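PDB 1VMJ: uncharacterized protein from Thermotoga maritima, which is of unknown function but has been proposed to be a thiamin phosphate synthase of the YjbQ (UPF0047) family. Local coordinates for residues E39-S44 and I116-R121. Numbering follows the deposited sequence.
Sequences ECVRES and IAITDR
Val41 and Arg121 carry most of this contact between the helix segment 39-44 and the strand end and turn of 116-121. The CB of Val41 points toward the strand and splits into two methyls with different partners. CG1 lies anti to the backbone N (chi1 172°) and sits against the backbone carbonyl of Arg121, 3.2 Å from its O. CG2 meets CD1 of Ile118 at 3.7 Å. These two side chains reach toward each other tip to tip, and both are buried.

Arg121 lies at the solvent-exposed side of the contact. Its chain bends at chi3 (66°), and its guanidinium comes to the helix backbone edge-on. NH2 gives a weak hydrogen bond to the carbonyl O of Arg42, at 2.7 Å with an N-H...O angle of only 121°. NE of Arg121 donates to a water at 2.7 Å, and this water donates in turn to the carbonyl O of Val41. One guanidinium edge thus serves the carbonyls of two successive helix residues, one directly and one through water. The Val41 carbonyl also accepts a bond from OG of Ser44, 2.7 Å away.

The Arg42 side chain runs beside that of Arg121, but its head group turns back to Glu39. NE and NH2 of Arg42 grip the two carboxylate oxygens side-on, and NH2 lies 2.9 Å from OE2 of Glu39 in a salt bridge. This pairing probably offsets the nearby like charge of Arg121.

Asp120 and Arg121 form the tight turn of a beta hairpin between strands 113-119 and 122-123. Helix 34-44 packs over this hairpin end of the five-stranded antiparallel sheet. Ile148 of strand 142-150 and Met123 of strand 122-123 both touch Val41 and Ile118. Lys147 of a second subunit bonds to Thr119 and to the carbonyl of Ile118.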
ATOM      1  N   GLU A  39       3.455   9.641 -20.254  1.00 14.00           N
ATOM      2  CA  GLU A  39       2.716   9.740 -21.517  1.00 13.62           C
ATOM      3  C   GLU A  39       1.197   9.536 -21.302  1.00 13.33           C
ATOM      4  O   GLU A  39       0.393  10.206 -21.919  1.00 13.19           O
ATOM      5  CB  GLU A  39       3.268   8.749 -22.543  1.00 13.11           C
ATOM      6  CG  GLU A  39       2.559   8.744 -23.869  1.00 14.17           C
ATOM      7  CD  GLU A  39       2.707  10.024 -24.644  1.00 18.07           C
ATOM      8  OE1 GLU A  39       3.448  10.946 -24.227  1.00 19.07           O
ATOM      9  OE2 GLU A  39       2.056  10.098 -25.699  1.00 20.80           O
ATOM     10  N   CYS A  40       0.811   8.640 -20.397  1.00 13.29           N
ATOM     11  CA  CYS A  40      -0.605   8.517 -19.993  1.00 13.32           C
ATOM     12  C   CYS A  40      -1.148   9.827 -19.478  1.00 13.91           C
ATOM     13  O   CYS A  40      -2.229  10.286 -19.876  1.00 14.82           O
ATOM     14  CB  CYS A  40      -0.790   7.466 -18.903  1.00 13.33           C
ATOM     15  SG  CYS A  40      -0.465   5.749 -19.398  1.00 16.09           S
ATOM     16  N   VAL A  41      -0.391  10.447 -18.582  1.00 13.52           N
ATOM     17  CA  VAL A  41      -0.843  11.691 -17.963  1.00 12.16           C
ATOM     18  C   VAL A  41      -0.978  12.741 -19.056  1.00 13.85           C
ATOM     19  O   VAL A  41      -1.967  13.472 -19.118  1.00 12.68           O
ATOM     20  CB  VAL A  41       0.089  12.147 -16.821  1.00 12.61           C
ATOM     21  CG1 VAL A  41      -0.308  13.530 -16.359  1.00 14.30           C
ATOM     22  CG2 VAL A  41      -0.001  11.170 -15.680  1.00 13.44           C
ATOM     23  N   ARG A  42       0.007  12.789 -19.946  1.00 13.30           N
ATOM     24  CA  ARG A  42       0.007  13.819 -20.971  1.00 13.38           C
ATOM     25  C   ARG A  42      -1.216  13.650 -21.862  1.00 14.24           C
ATOM     26  O   ARG A  42      -1.953  14.609 -22.098  1.00 15.48           O
ATOM     27  CB  ARG A  42       1.282  13.747 -21.814  1.00 14.73           C
ATOM     28  CG  ARG A  42       1.400  14.888 -22.788  1.00 15.01           C
ATOM     29  CD  ARG A  42       2.327  14.604 -23.914  1.00 15.42           C
ATOM     30  NE  ARG A  42       1.853  13.508 -24.752  1.00 17.85           N
ATOM     31  CZ  ARG A  42       0.819  13.566 -25.586  1.00 26.95           C
ATOM     32  NH1 ARG A  42       0.149  14.694 -25.782  1.00 25.46           N
ATOM     33  NH2 ARG A  42       0.468  12.471 -26.252  1.00 26.85           N
ATOM     34  N   GLU A  43      -1.429  12.439 -22.353  1.00 14.60           N
ATOM     35  CA  GLU A  43      -2.514  12.241 -23.297  1.00 15.26           C
ATOM     36  C   GLU A  43      -3.902  12.359 -22.644  1.00 17.07           C
ATOM     37  O   GLU A  43      -4.866  12.724 -23.304  1.00 18.21           O
ATOM     38  CB  GLU A  43      -2.350  10.949 -24.105  1.00 16.94           C
ATOM     39  CG  GLU A  43      -2.659   9.679 -23.468  1.00 21.06           C
ATOM     40  CD  GLU A  43      -2.927   8.552 -24.508  1.00 23.06           C
ATOM     41  OE1 GLU A  43      -3.130   8.869 -25.684  1.00 32.44           O
ATOM     42  OE2 GLU A  43      -2.976   7.383 -24.112  1.00 28.12           O
ATOM     43  N   SER A  44      -3.995  12.121 -21.351  1.00 15.91           N
ATOM     44  CA  SER A  44      -5.269  12.246 -20.662  1.00 16.49           C
ATOM     45  C   SER A  44      -5.847  13.636 -20.707  1.00 16.44           C
ATOM     46  O   SER A  44      -7.069  13.804 -20.580  1.00 18.62           O
ATOM     47  CB  SER A  44      -5.132  11.825 -19.204  1.00 17.34           C
ATOM     48  OG  SER A  44      -4.444  12.802 -18.428  1.00 14.29           O
ATOM     49  N   ILE A 116      -0.796   8.363  -7.265  1.00 11.85           N
ATOM     50  CA  ILE A 116       0.048   9.503  -7.505  1.00 11.09           C
ATOM     51  C   ILE A 116      -0.790  10.723  -7.821  1.00 12.16           C
ATOM     52  O   ILE A 116      -1.735  10.647  -8.628  1.00 13.49           O
ATOM     53  CB  ILE A 116       1.018   9.221  -8.688  1.00 11.05           C
ATOM     54  CG1 ILE A 116       1.868   7.979  -8.436  1.00 14.27           C
ATOM     55  CG2 ILE A 116       1.890  10.433  -8.956  1.00 14.43           C
ATOM     56  CD1 ILE A 116       2.627   7.558  -9.602  1.00 13.98           C
ATOM     57  N   ALA A 117      -0.475  11.835  -7.182  1.00 12.75           N
ATOM     58  CA  ALA A 117      -1.187  13.080  -7.463  1.00 11.06           C
ATOM     59  C   ALA A 117      -0.817  13.605  -8.849  1.00 11.91           C
ATOM     60  O   ALA A 117       0.362  13.549  -9.247  1.00 13.37           O
ATOM     61  CB  ALA A 117      -0.818  14.123  -6.422  1.00 13.48           C
ATOM     62  N   ILE A 118      -1.822  14.129  -9.556  1.00 11.85           N
ATOM     63  CA  ILE A 118      -1.609  14.888 -10.782  1.00 13.13           C
ATOM     64  C   ILE A 118      -1.851  16.342 -10.452  1.00 13.86           C
ATOM     65  O   ILE A 118      -2.937  16.714  -9.991  1.00 11.81           O
ATOM     66  CB  ILE A 118      -2.542  14.415 -11.918  1.00 12.36           C
ATOM     67  CG1 ILE A 118      -2.388  12.903 -12.146  1.00 14.13           C
ATOM     68  CG2 ILE A 118      -2.286  15.196 -13.189  1.00 13.43           C
ATOM     69  CD1 ILE A 118      -1.000  12.434 -12.357  1.00 14.62           C
ATOM     70  N   THR A 119      -0.843  17.164 -10.721  1.00 12.86           N
ATOM     71  CA  THR A 119      -0.873  18.577 -10.422  1.00 13.02           C
ATOM     72  C   THR A 119      -0.317  19.317 -11.623  1.00 13.54           C
ATOM     73  O   THR A 119       0.749  18.987 -12.112  1.00 13.53           O
ATOM     74  CB  THR A 119      -0.030  18.869  -9.191  1.00 15.51           C
ATOM     75  OG1 THR A 119      -0.592  18.176  -8.070  1.00 14.74           O
ATOM     76  CG2 THR A 119      -0.019  20.326  -8.877  1.00 16.28           C
ATOM     77  N   ASP A 120      -1.049  20.305 -12.109  1.00 13.35           N
ATOM     78  CA  ASP A 120      -0.640  21.069 -13.290  1.00 15.31           C
ATOM     79  C   ASP A 120      -0.171  20.159 -14.455  1.00 15.35           C
ATOM     80  O   ASP A 120       0.899  20.354 -15.046  1.00 16.09           O
ATOM     81  CB  ASP A 120       0.442  22.075 -12.902  0.65 17.03           C
ATOM     82  CG  ASP A 120       0.583  23.192 -13.922  0.65 21.26           C
ATOM     83  OD1 ASP A 120      -0.342  23.396 -14.741  0.65 26.54           O
ATOM     84  OD2 ASP A 120       1.636  23.857 -13.909  0.65 30.21           O
ATOM     85  N   ARG A 121      -0.995  19.158 -14.761  1.00 13.89           N
ATOM     86  CA  ARG A 121      -0.771  18.213 -15.856  1.00 13.46           C
ATOM     87  C   ARG A 121       0.408  17.245 -15.695  1.00 14.13           C
ATOM     88  O   ARG A 121       0.782  16.567 -16.656  1.00 17.01           O
ATOM     89  CB  ARG A 121      -0.679  18.949 -17.195  1.00 15.46           C
ATOM     90  CG  ARG A 121      -1.979  19.632 -17.632  1.00 20.57           C
ATOM     91  CD  ARG A 121      -1.974  19.864 -19.126  1.00 28.92           C
ATOM     92  NE  ARG A 121      -2.001  18.607 -19.891  1.00 26.13           N
ATOM     93  CZ  ARG A 121      -1.546  18.482 -21.144  1.00 39.12           C
ATOM     94  NH1 ARG A 121      -1.046  19.530 -21.820  1.00 41.21           N
ATOM     95  NH2 ARG A 121      -1.604  17.298 -21.742  1.00 36.19           N
TER
HETATM   96  O   HOH W   1      -2.604  16.171 -18.893  1.00 18.22           O